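Long-range contact in uncharacterized protein YppE (Bacillus subtilis, PDB 2IM8), which is of unknown function but folds as a compact bundle of four long helices, in a bacterial family that is itself uncharacterised: residues A[40-51]-A[82-91]. Numbering follows the deposited sequence.
Sequences IKPAVEENDELA and FLELVLQSYV
Ile40, Val44, Asn47 and Ala51 meet Phe82, Val86, Leu87 and Tyr90 in an antiparallel helix-helix packing without a hydrogen bond between the two segments, joining helix 36-64 to helix 72-91. The segment axes run at 161° and approach to 9.3 Å. At the 40 end, Ile40 spreads its branches over several partners: CG2, anti to its own backbone N, reaches Leu87 CD1 at 3.6 Å, while CG1, anti to the carbonyl carbon, lies against Tyr90 CB, the two side chains running antiparallel as they pass, and carries CD1 on to Val91 CG1. Ala43 CB lies obliquely beside the phenol, 3.7 Å from Tyr90 CE2, and that ring also stands edge-to-face with Tyr34. At the middle, where the CA atoms of Val44 and Val86 make the closest pair of the register, Val44 CG2 meets Val86 CG1 at 4.1 Å.

The example illustrates how neighbouring helices of an up-and-down four-helix bundle can pair through apolar side chains and still house a polar one. Asn47 ties its amide nitrogen back to its own helix: ND2 gives a hydrogen bond to Ala43 O (2.8 Å), bent at 133° and arriving above the carbonyl plane, on the opposite face from Asn47 N, so two donors grip one oxygen. The amide stands nearly perpendicular to the Phe82 ring (81°), with OD1 3.6 Å from Phe82 CZ and CB 3.5 Å from Phe82 CE2. An alanine here would keep CB against the ring but is likely to leave Phe82 CZ and the methyls of Val86 less well covered, with Ala43 O losing its second donor. Helix 3-29 adds Val16 against both Asn47 and Phe82, and Val106 of helix 96-121 also touches the phenylalanine. Farther along, Phe82 CD2 lies 4.0 Å from Ala51 CB, and Leu83 extends its CD2 methyl to Asp48 OD2.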
# COMPACT_ATOMS: atom_id res chain seq x y z
N ILE A 40 9.92 13.04 -4.78
CA ILE A 40 8.48 12.90 -4.59
C ILE A 40 7.74 12.30 -5.80
O ILE A 40 7.15 11.22 -5.70
CB ILE A 40 7.85 14.27 -4.24
CG1 ILE A 40 8.48 14.81 -2.96
CG2 ILE A 40 6.33 14.12 -4.06
CD1 ILE A 40 7.99 16.19 -2.54
N LYS A 41 7.79 12.99 -6.92
CA LYS A 41 7.14 12.53 -8.14
C LYS A 41 7.54 11.10 -8.50
O LYS A 41 6.68 10.27 -8.77
CB LYS A 41 7.46 13.51 -9.28
CG LYS A 41 6.76 13.24 -10.59
CD LYS A 41 6.97 14.40 -11.57
CE LYS A 41 6.43 14.07 -12.97
NZ LYS A 41 7.23 13.02 -13.65
N PRO A 42 8.85 10.79 -8.51
CA PRO A 42 9.23 9.41 -8.85
C PRO A 42 8.76 8.38 -7.83
O PRO A 42 8.53 7.23 -8.17
CB PRO A 42 10.74 9.48 -8.95
CG PRO A 42 11.10 10.58 -8.00
CD PRO A 42 10.05 11.62 -8.29
N ALA A 43 8.63 8.79 -6.57
CA ALA A 43 8.19 7.86 -5.54
C ALA A 43 6.73 7.53 -5.78
O ALA A 43 6.32 6.38 -5.65
CB ALA A 43 8.37 8.46 -4.15
N VAL A 44 5.95 8.55 -6.15
CA VAL A 44 4.53 8.32 -6.43
C VAL A 44 4.37 7.48 -7.70
O VAL A 44 3.58 6.53 -7.73
CB VAL A 44 3.78 9.66 -6.61
CG1 VAL A 44 2.35 9.39 -7.06
CG2 VAL A 44 3.77 10.43 -5.28
N GLU A 45 5.13 7.82 -8.73
CA GLU A 45 5.05 7.09 -10.00
C GLU A 45 5.40 5.62 -9.80
O GLU A 45 4.65 4.74 -10.23
CB GLU A 45 5.98 7.71 -11.05
CG GLU A 45 5.70 9.19 -11.34
CD GLU A 45 6.72 9.82 -12.28
OE1 GLU A 45 7.92 9.46 -12.20
OE2 GLU A 45 6.33 10.69 -13.09
N GLU A 46 6.52 5.35 -9.14
CA GLU A 46 6.94 3.97 -8.91
C GLU A 46 5.90 3.19 -8.09
O GLU A 46 5.57 2.04 -8.39
CB GLU A 46 8.28 3.97 -8.18
CG GLU A 46 9.44 4.37 -9.08
CD GLU A 46 10.67 4.81 -8.31
OE1 GLU A 46 10.89 4.29 -7.19
OE2 GLU A 46 11.42 5.67 -8.83
N ASN A 47 5.37 3.84 -7.06
CA ASN A 47 4.39 3.18 -6.22
C ASN A 47 3.05 3.04 -6.90
O ASN A 47 2.26 2.13 -6.59
CB ASN A 47 4.32 3.92 -4.88
CG ASN A 47 5.45 3.52 -3.98
OD1 ASN A 47 5.60 2.34 -3.65
ND2 ASN A 47 6.29 4.48 -3.58
N ASP A 48 2.81 3.90 -7.87
CA ASP A 48 1.59 3.84 -8.64
C ASP A 48 1.65 2.55 -9.45
O ASP A 48 0.66 1.81 -9.53
CB ASP A 48 1.49 5.05 -9.57
CG ASP A 48 0.26 5.00 -10.45
OD1 ASP A 48 0.29 4.28 -11.47
OD2 ASP A 48 -0.74 5.68 -10.13
N GLU A 49 2.81 2.28 -10.06
CA GLU A 49 2.99 1.07 -10.86
C GLU A 49 2.86 -0.16 -9.99
O GLU A 49 2.21 -1.14 -10.36
CB GLU A 49 4.37 1.05 -11.53
CG GLU A 49 4.59 2.12 -12.57
CD GLU A 49 5.99 2.07 -13.15
OE1 GLU A 49 6.38 1.01 -13.70
OE2 GLU A 49 6.71 3.09 -13.06
N LEU A 50 3.51 -0.12 -8.83
CA LEU A 50 3.46 -1.23 -7.88
C LEU A 50 2.01 -1.53 -7.46
O LEU A 50 1.57 -2.67 -7.52
CB LEU A 50 4.30 -0.90 -6.65
CG LEU A 50 4.29 -1.84 -5.45
CD1 LEU A 50 4.58 -3.26 -5.88
CD2 LEU A 50 5.33 -1.36 -4.43
N ALA A 51 1.28 -0.49 -7.05
CA ALA A 51 -0.10 -0.64 -6.60
C ALA A 51 -1.02 -1.22 -7.67
O ALA A 51 -1.87 -2.05 -7.37
CB ALA A 51 -0.65 0.71 -6.12
N PHE A 82 -3.23 4.41 -0.74
CA PHE A 82 -1.80 4.14 -0.78
C PHE A 82 -1.04 5.30 -1.42
O PHE A 82 -0.01 5.73 -0.90
CB PHE A 82 -1.54 2.85 -1.55
CG PHE A 82 -0.09 2.46 -1.63
CD1 PHE A 82 0.60 2.01 -0.50
CD2 PHE A 82 0.59 2.53 -2.84
CE1 PHE A 82 1.95 1.63 -0.58
CE2 PHE A 82 1.95 2.15 -2.93
CZ PHE A 82 2.62 1.70 -1.79
N LEU A 83 -1.54 5.79 -2.55
CA LEU A 83 -0.87 6.91 -3.22
C LEU A 83 -0.92 8.19 -2.40
O LEU A 83 0.01 8.99 -2.44
CB LEU A 83 -1.48 7.15 -4.60
CG LEU A 83 -0.96 6.27 -5.74
CD1 LEU A 83 -1.08 4.81 -5.37
CD2 LEU A 83 -1.75 6.57 -7.01
N GLU A 84 -2.00 8.39 -1.65
CA GLU A 84 -2.06 9.59 -0.82
C GLU A 84 -1.00 9.42 0.27
O GLU A 84 -0.24 10.35 0.56
CB GLU A 84 -3.44 9.78 -0.20
CG GLU A 84 -3.45 10.85 0.90
CD GLU A 84 -4.84 11.25 1.36
OE1 GLU A 84 -5.76 10.40 1.34
OE2 GLU A 84 -5.00 12.43 1.76
N LEU A 85 -0.96 8.22 0.86
CA LEU A 85 0.01 7.91 1.91
C LEU A 85 1.42 8.20 1.42
O LEU A 85 2.22 8.82 2.14
CB LEU A 85 -0.15 6.43 2.34
CG LEU A 85 0.98 5.54 2.89
CD1 LEU A 85 2.01 6.33 3.68
CD2 LEU A 85 0.32 4.46 3.76
N VAL A 86 1.74 7.78 0.20
CA VAL A 86 3.07 8.02 -0.34
C VAL A 86 3.38 9.52 -0.48
O VAL A 86 4.40 9.99 0.03
CB VAL A 86 3.26 7.33 -1.71
CG1 VAL A 86 4.59 7.77 -2.33
CG2 VAL A 86 3.24 5.82 -1.52
N LEU A 87 2.51 10.26 -1.14
CA LEU A 87 2.74 11.70 -1.30
C LEU A 87 2.86 12.41 0.04
O LEU A 87 3.78 13.21 0.27
CB LEU A 87 1.59 12.33 -2.09
CG LEU A 87 1.65 13.86 -2.25
CD1 LEU A 87 2.96 14.30 -2.92
CD2 LEU A 87 0.44 14.33 -3.06
N GLN A 88 1.92 12.14 0.93
CA GLN A 88 1.92 12.81 2.23
C GLN A 88 3.12 12.47 3.11
O GLN A 88 3.48 13.25 3.99
CB GLN A 88 0.61 12.53 2.96
CG GLN A 88 -0.62 13.10 2.23
CD GLN A 88 -0.55 14.60 2.01
OE1 GLN A 88 -0.13 15.36 2.89
NE2 GLN A 88 -0.96 15.05 0.82
N SER A 89 3.76 11.33 2.87
CA SER A 89 4.93 10.98 3.67
C SER A 89 6.00 12.03 3.40
O SER A 89 6.81 12.34 4.27
CB SER A 89 5.44 9.58 3.32
OG SER A 89 6.05 9.53 2.03
N TYR A 90 5.99 12.60 2.20
CA TYR A 90 6.96 13.63 1.82
C TYR A 90 6.52 15.05 2.13
O TYR A 90 7.31 15.83 2.64
CB TYR A 90 7.28 13.53 0.33
CG TYR A 90 7.94 12.22 -0.03
CD1 TYR A 90 9.30 12.03 0.21
CD2 TYR A 90 7.20 11.17 -0.56
CE1 TYR A 90 9.91 10.81 -0.07
CE2 TYR A 90 7.79 9.95 -0.84
CZ TYR A 90 9.15 9.78 -0.59
OH TYR A 90 9.76 8.59 -0.86
N VAL A 91 5.26 15.38 1.81
CA VAL A 91 4.75 16.73 2.03
C VAL A 91 3.96 16.94 3.33
O VAL A 91 3.75 18.08 3.76
CB VAL A 91 3.88 17.18 0.82
CG1 VAL A 91 4.70 17.07 -0.46
CG2 VAL A 91 2.63 16.32 0.71